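Local structure of tyrosyl-tRNA synthetase (Archaeoglobus fulgidus, 2CYB) at residues G38-G43 / N78-F83; H74-L77 / T82-E85. The protein catalyses the ATP-dependent activation of L-tyrosine and its transfer to the acceptor end of tRNA(Tyr), working as a homodimeric class I aminoacyl-tRNA synthetase. All coordinates share one frame; numbering follows the deposited sequence.

Contact 1 (G38-G43 / N78-F83); sequences GYEPSG and NEKGTF. With TYR (tyrosine), chain C.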
loop_
_atom_site.group_PDB
_atom_site.type_symbol
_atom_site.label_atom_id
_atom_site.label_comp_id
_atom_site.label_asym_id
_atom_site.label_seq_id
_atom_site.Cartn_x
_atom_site.Cartn_y
_atom_site.Cartn_z
ATOM N N GLY A 38 6.151 -15.581 11.741
ATOM C CA GLY A 38 6.940 -14.530 11.138
ATOM C C GLY A 38 7.344 -13.572 12.229
ATOM O O GLY A 38 6.587 -13.357 13.175
ATOM N N TYR A 39 8.542 -13.009 12.111
ATOM C CA TYR A 39 9.034 -12.056 13.099
ATOM C C TYR A 39 9.667 -10.828 12.460
ATOM O O TYR A 39 10.490 -10.954 11.554
ATOM C CB TYR A 39 10.112 -12.688 13.985
ATOM C CG TYR A 39 9.701 -13.919 14.756
ATOM C CD1 TYR A 39 9.946 -15.198 14.243
ATOM C CD2 TYR A 39 9.116 -13.814 16.019
ATOM C CE1 TYR A 39 9.625 -16.342 14.971
ATOM C CE2 TYR A 39 8.788 -14.959 16.758
ATOM C CZ TYR A 39 9.051 -16.218 16.224
ATOM O OH TYR A 39 8.745 -17.356 16.938
ATOM N N GLU A 40 9.297 -9.642 12.935
ATOM C CA GLU A 40 9.940 -8.424 12.436
ATOM C C GLU A 40 11.287 -8.478 13.161
ATOM O O GLU A 40 11.324 -8.601 14.380
ATOM C CB GLU A 40 9.203 -7.167 12.897
ATOM C CG GLU A 40 7.799 -7.000 12.378
ATOM C CD GLU A 40 7.192 -5.677 12.813
ATOM O OE1 GLU A 40 5.952 -5.556 12.797
ATOM O OE2 GLU A 40 7.957 -4.754 13.165
ATOM N N PRO A 41 12.409 -8.401 12.432
ATOM C CA PRO A 41 13.698 -8.455 13.136
ATOM C C PRO A 41 13.745 -7.457 14.298
ATOM O O PRO A 41 13.458 -6.273 14.121
ATOM C CB PRO A 41 14.702 -8.131 12.030
ATOM C CG PRO A 41 14.049 -8.742 10.826
ATOM C CD PRO A 41 12.607 -8.311 10.976
ATOM N N SER A 42 14.090 -7.948 15.486
ATOM C CA SER A 42 14.156 -7.111 16.682
ATOM C C SER A 42 15.504 -7.216 17.376
ATOM O O SER A 42 16.031 -8.312 17.569
ATOM C CB SER A 42 13.052 -7.508 17.665
ATOM O OG SER A 42 13.181 -6.809 18.893
ATOM N N GLY A 43 16.063 -6.070 17.748
ATOM C CA GLY A 43 17.347 -6.068 18.425
ATOM C C GLY A 43 17.289 -6.864 19.717
ATOM O O GLY A 43 18.297 -7.401 20.176
ATOM N N ASN A 78 6.903 -1.178 9.243
ATOM C CA ASN A 78 6.420 -0.860 10.588
ATOM C C ASN A 78 7.396 0.048 11.336
ATOM O O ASN A 78 7.463 0.032 12.568
ATOM C CB ASN A 78 6.177 -2.161 11.371
ATOM C CG ASN A 78 5.076 -2.023 12.428
ATOM O OD1 ASN A 78 4.808 -2.959 13.188
ATOM N ND2 ASN A 78 4.438 -0.860 12.475
ATOM N N GLU A 79 8.164 0.816 10.567
ATOM C CA GLU A 79 9.116 1.799 11.092
ATOM C C GLU A 79 10.166 1.292 12.088
ATOM O O GLU A 79 10.436 1.946 13.105
ATOM C CB GLU A 79 8.331 2.950 11.727
ATOM C CG GLU A 79 7.077 3.344 10.948
ATOM C CD GLU A 79 6.309 4.480 11.605
ATOM O OE1 GLU A 79 6.730 5.649 11.469
ATOM O OE2 GLU A 79 5.287 4.203 12.269
ATOM N N LYS A 80 10.777 0.150 11.792
ATOM C CA LYS A 80 11.788 -0.408 12.686
ATOM C C LYS A 80 13.220 -0.069 12.278
ATOM O O LYS A 80 14.174 -0.672 12.778
ATOM C CB LYS A 80 11.627 -1.926 12.785
ATOM C CG LYS A 80 10.279 -2.371 13.323
ATOM C CD LYS A 80 10.042 -1.816 14.718
ATOM C CE LYS A 80 8.805 -2.428 15.371
ATOM N NZ LYS A 80 7.540 -2.073 14.674
ATOM N N GLY A 81 13.372 0.888 11.367
ATOM C CA GLY A 81 14.703 1.284 10.944
ATOM C C GLY A 81 14.971 1.227 9.455
ATOM O O GLY A 81 14.066 1.059 8.637
ATOM N N THR A 82 16.238 1.387 9.103
ATOM C CA THR A 82 16.640 1.345 7.709
ATOM C C THR A 82 16.800 -0.102 7.285
ATOM O O THR A 82 16.894 -1.007 8.123
ATOM C CB THR A 82 17.980 2.057 7.504
ATOM O OG1 THR A 82 19.007 1.330 8.185
ATOM C CG2 THR A 82 17.911 3.477 8.058
ATOM N N PHE A 83 16.823 -0.324 5.977
ATOM C CA PHE A 83 16.994 -1.663 5.465
ATOM C C PHE A 83 18.310 -2.253 5.966
ATOM O O PHE A 83 18.375 -3.439 6.288
ATOM C CB PHE A 83 16.944 -1.653 3.938
ATOM C CG PHE A 83 15.552 -1.556 3.390
ATOM C CD1 PHE A 83 15.150 -0.444 2.661
ATOM C CD2 PHE A 83 14.634 -2.573 3.622
ATOM C CE1 PHE A 83 13.846 -0.347 2.170
ATOM C CE2 PHE A 83 13.329 -2.487 3.135
ATOM C CZ PHE A 83 12.938 -1.372 2.410
HETATM N N TYR C . 2.866 -9.353 12.363
HETATM C CA TYR C . 3.850 -10.157 13.129
HETATM C C TYR C . 4.155 -9.511 14.479
HETATM O O TYR C . 4.968 -10.081 15.225
HETATM C CB TYR C . 5.131 -10.314 12.302
HETATM C CG TYR C . 4.873 -11.063 11.017
HETATM C CD1 TYR C . 5.188 -10.508 9.777
HETATM C CD2 TYR C . 4.301 -12.342 11.049
HETATM C CE1 TYR C . 4.943 -11.217 8.588
HETATM C CE2 TYR C . 4.054 -13.049 9.886
HETATM C CZ TYR C . 4.377 -12.486 8.657
HETATM O OH TYR C . 4.145 -13.210 7.515
HETATM O OXT TYR C . 3.563 -8.453 14.779
#

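Contact 2 (H74-L77 / T82-E85); sequences HAYL and TFEE. With TYR (tyrosine), chain C.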
loop_
_atom_site.group_PDB
_atom_site.type_symbol
_atom_site.label_atom_id
_atom_site.label_comp_id
_atom_site.label_asym_id
_atom_site.label_seq_id
_atom_site.Cartn_x
_atom_site.Cartn_y
_atom_site.Cartn_z
ATOM N N HIS A 74 8.578 -6.289 6.435
ATOM C CA HIS A 74 7.534 -5.911 7.389
ATOM C C HIS A 74 8.089 -4.974 8.460
ATOM O O HIS A 74 7.446 -3.983 8.830
ATOM C CB HIS A 74 6.920 -7.146 8.051
ATOM C CG HIS A 74 5.900 -7.831 7.201
ATOM N ND1 HIS A 74 6.239 -8.698 6.185
ATOM C CD2 HIS A 74 4.548 -7.734 7.181
ATOM C CE1 HIS A 74 5.140 -9.109 5.577
ATOM N NE2 HIS A 74 4.101 -8.540 6.161
ATOM N N ALA A 75 9.284 -5.291 8.950
ATOM C CA ALA A 75 9.944 -4.474 9.961
ATOM C C ALA A 75 10.152 -3.066 9.399
ATOM O O ALA A 75 9.981 -2.065 10.099
ATOM C CB ALA A 75 11.289 -5.099 10.343
ATOM N N TYR A 76 10.511 -2.993 8.125
ATOM C CA TYR A 76 10.725 -1.701 7.497
ATOM C C TYR A 76 9.415 -0.921 7.429
ATOM O O TYR A 76 9.363 0.261 7.760
ATOM C CB TYR A 76 11.261 -1.874 6.082
ATOM C CG TYR A 76 11.493 -0.558 5.384
ATOM C CD1 TYR A 76 12.645 0.186 5.630
ATOM C CD2 TYR A 76 10.554 -0.047 4.496
ATOM C CE1 TYR A 76 12.856 1.409 5.001
ATOM C CE2 TYR A 76 10.749 1.173 3.862
ATOM C CZ TYR A 76 11.906 1.894 4.119
ATOM O OH TYR A 76 12.123 3.089 3.482
ATOM N N LEU A 77 8.362 -1.590 6.977
ATOM C CA LEU A 77 7.050 -0.962 6.845
ATOM C C LEU A 77 6.499 -0.494 8.181
ATOM O O LEU A 77 5.703 0.450 8.243
ATOM C CB LEU A 77 6.055 -1.951 6.255
ATOM C CG LEU A 77 6.294 -2.487 4.851
ATOM C CD1 LEU A 77 5.206 -3.519 4.550
ATOM C CD2 LEU A 77 6.267 -1.335 3.843
ATOM N N THR A 82 16.238 1.387 9.103
ATOM C CA THR A 82 16.640 1.345 7.709
ATOM C C THR A 82 16.800 -0.102 7.285
ATOM O O THR A 82 16.894 -1.007 8.123
ATOM C CB THR A 82 17.980 2.057 7.504
ATOM O OG1 THR A 82 19.007 1.330 8.185
ATOM C CG2 THR A 82 17.911 3.477 8.058
ATOM N N PHE A 83 16.823 -0.324 5.977
ATOM C CA PHE A 83 16.994 -1.663 5.465
ATOM C C PHE A 83 18.310 -2.253 5.966
ATOM O O PHE A 83 18.375 -3.439 6.288
ATOM C CB PHE A 83 16.944 -1.653 3.938
ATOM C CG PHE A 83 15.552 -1.556 3.390
ATOM C CD1 PHE A 83 15.150 -0.444 2.661
ATOM C CD2 PHE A 83 14.634 -2.573 3.622
ATOM C CE1 PHE A 83 13.846 -0.347 2.170
ATOM C CE2 PHE A 83 13.329 -2.487 3.135
ATOM C CZ PHE A 83 12.938 -1.372 2.410
ATOM N N GLU A 84 19.347 -1.421 6.056
ATOM C CA GLU A 84 20.648 -1.888 6.536
ATOM C C GLU A 84 20.584 -2.355 7.986
ATOM O O GLU A 84 21.067 -3.441 8.323
ATOM C CB GLU A 84 21.703 -0.787 6.419
ATOM C CG GLU A 84 22.277 -0.613 5.026
ATOM C CD GLU A 84 23.597 0.144 5.033
ATOM O OE1 GLU A 84 24.143 0.400 3.937
ATOM O OE2 GLU A 84 24.090 0.478 6.135
ATOM N N GLU A 85 19.998 -1.528 8.841
ATOM C CA GLU A 85 19.879 -1.866 10.251
ATOM C C GLU A 85 19.065 -3.143 10.423
ATOM O O GLU A 85 19.421 -4.020 11.214
ATOM C CB GLU A 85 19.215 -0.720 11.005
ATOM C CG GLU A 85 19.937 0.606 10.836
ATOM C CD GLU A 85 19.213 1.751 11.509
ATOM O OE1 GLU A 85 17.978 1.866 11.326
ATOM O OE2 GLU A 85 19.879 2.540 12.212
HETATM N N TYR C . 2.866 -9.353 12.363
HETATM C CA TYR C . 3.850 -10.157 13.129
HETATM C C TYR C . 4.155 -9.511 14.479
HETATM O O TYR C . 4.968 -10.081 15.225
HETATM C CB TYR C . 5.131 -10.314 12.302
HETATM C CG TYR C . 4.873 -11.063 11.017
HETATM C CD1 TYR C . 5.188 -10.508 9.777
HETATM C CD2 TYR C . 4.301 -12.342 11.049
HETATM C CE1 TYR C . 4.943 -11.217 8.588
HETATM C CE2 TYR C . 4.054 -13.049 9.886
HETATM C CZ TYR C . 4.377 -12.486 8.657
HETATM O OH TYR C . 4.145 -13.210 7.515
HETATM O OXT TYR C . 3.563 -8.453 14.779
#

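Contact 1 (G38-G43 / N78-F83)
Glu40 lays its carboxylate over the bent side chain of Lys80 and beside the CB of Asn78. The glutamate chain runs out extended beyond CG and crosses the lysine at about a right angle. OE2 lies 3.3 Å from Lys80 CG and 3.1 Å from Lys80 NZ, the second of these a salt bridge in which OE2 uses its syn lone pair. Lysine suits this position because its chain can fold back on itself: bends at chi2 (-60°) and chi4 (-65°) curl the ammonium round to OE2, and from there NZ also donates to Asn78 O at 3.0 Å. One ammonium thus joins the carboxylate to the backbone where helix 72-77 ends. That end is a Schellman motif with Glu79 at positive phi as its C-prime residue, Lys80 N reaching back to Ala75 O and Glu79 N to Tyr76 O. Residues 38-43 lead from a central strand of the Rossmann fold into the HIGH region, which starts at Pro41. Glu40 OE1 is hydrogen-bonded to Tyr158 OH, which also bonds the bound tyrosine. Replacing Glu40 by an alanine is likely to leave the Lys80 ammonium without its charged mate and Tyr158 without this second-shell partner. Gly38 O lies 3.3 Å from CD2 of the substrate tyrosine, and glycine suits the place because a CB here would clash with the substrate ring at CE2.

Contact 2 (H74-L77 / T82-E85)
Tyr76 meets Phe83 along nearly its whole length. Its CB lies 3.7 Å from Phe83 CE2, and CG comes to 3.4 Å from Phe83 CZ. Farther along, CD2 remains over CZ, while CE1 and the ring carbon CZ both pass to Phe83 CE1; at the tip, OH is 4.1 Å from that same CE1. The result is a face-to-face stack, with centroids 3.8 Å apart and planes at 11°; two flat aromatic rings suit this place because each can lay a face on the other. With Tyr76 CG opposite the backbone N (chi1 180°), the ring is carried off the helix towards Phe83. The two rings span the tight connection between successive helices of the class I catalytic domain, the last turn of helix 72-77 and the first of helix 83-99. Thr82 opens the second helix with a capping box: its OG1 accepts from Glu85 N, and in return Thr82 N donates to Glu85 OE1 at 2.9 Å, nearly straight at 170°. Threonine and glutamate suit these places because each side chain can satisfy a backbone N-H of the helix start. Lys127 of the second subunit packs against both Tyr76 and Phe83. On helix 72-77, His74 turns one ring face to the substrate, whose CE1 sits 3.5 Å above the centre of the imidazole.

Overall arrangement
Helix 72-77 and the turn that follows it link the two contacts, whose centres are about 5 Å apart and which share Thr82 and Phe83. Contact 1 is partly buried and mainly polar, joining the exit of strand 34-39 to the turn; its chemistry is ionic, and through Glu40 it connects to Tyr158 of the tyrosine pocket. Contact 2 lies at the surface of the chain and is aromatic, joining two successive helices; both contacts touch the second subunit. Between them, Ala75 packs its small CB against Pro41 CD at 3.5 Å. Both contacts reach the bound tyrosine, but from different elements: a strand glycine in contact 1, a helix histidine in contact 2.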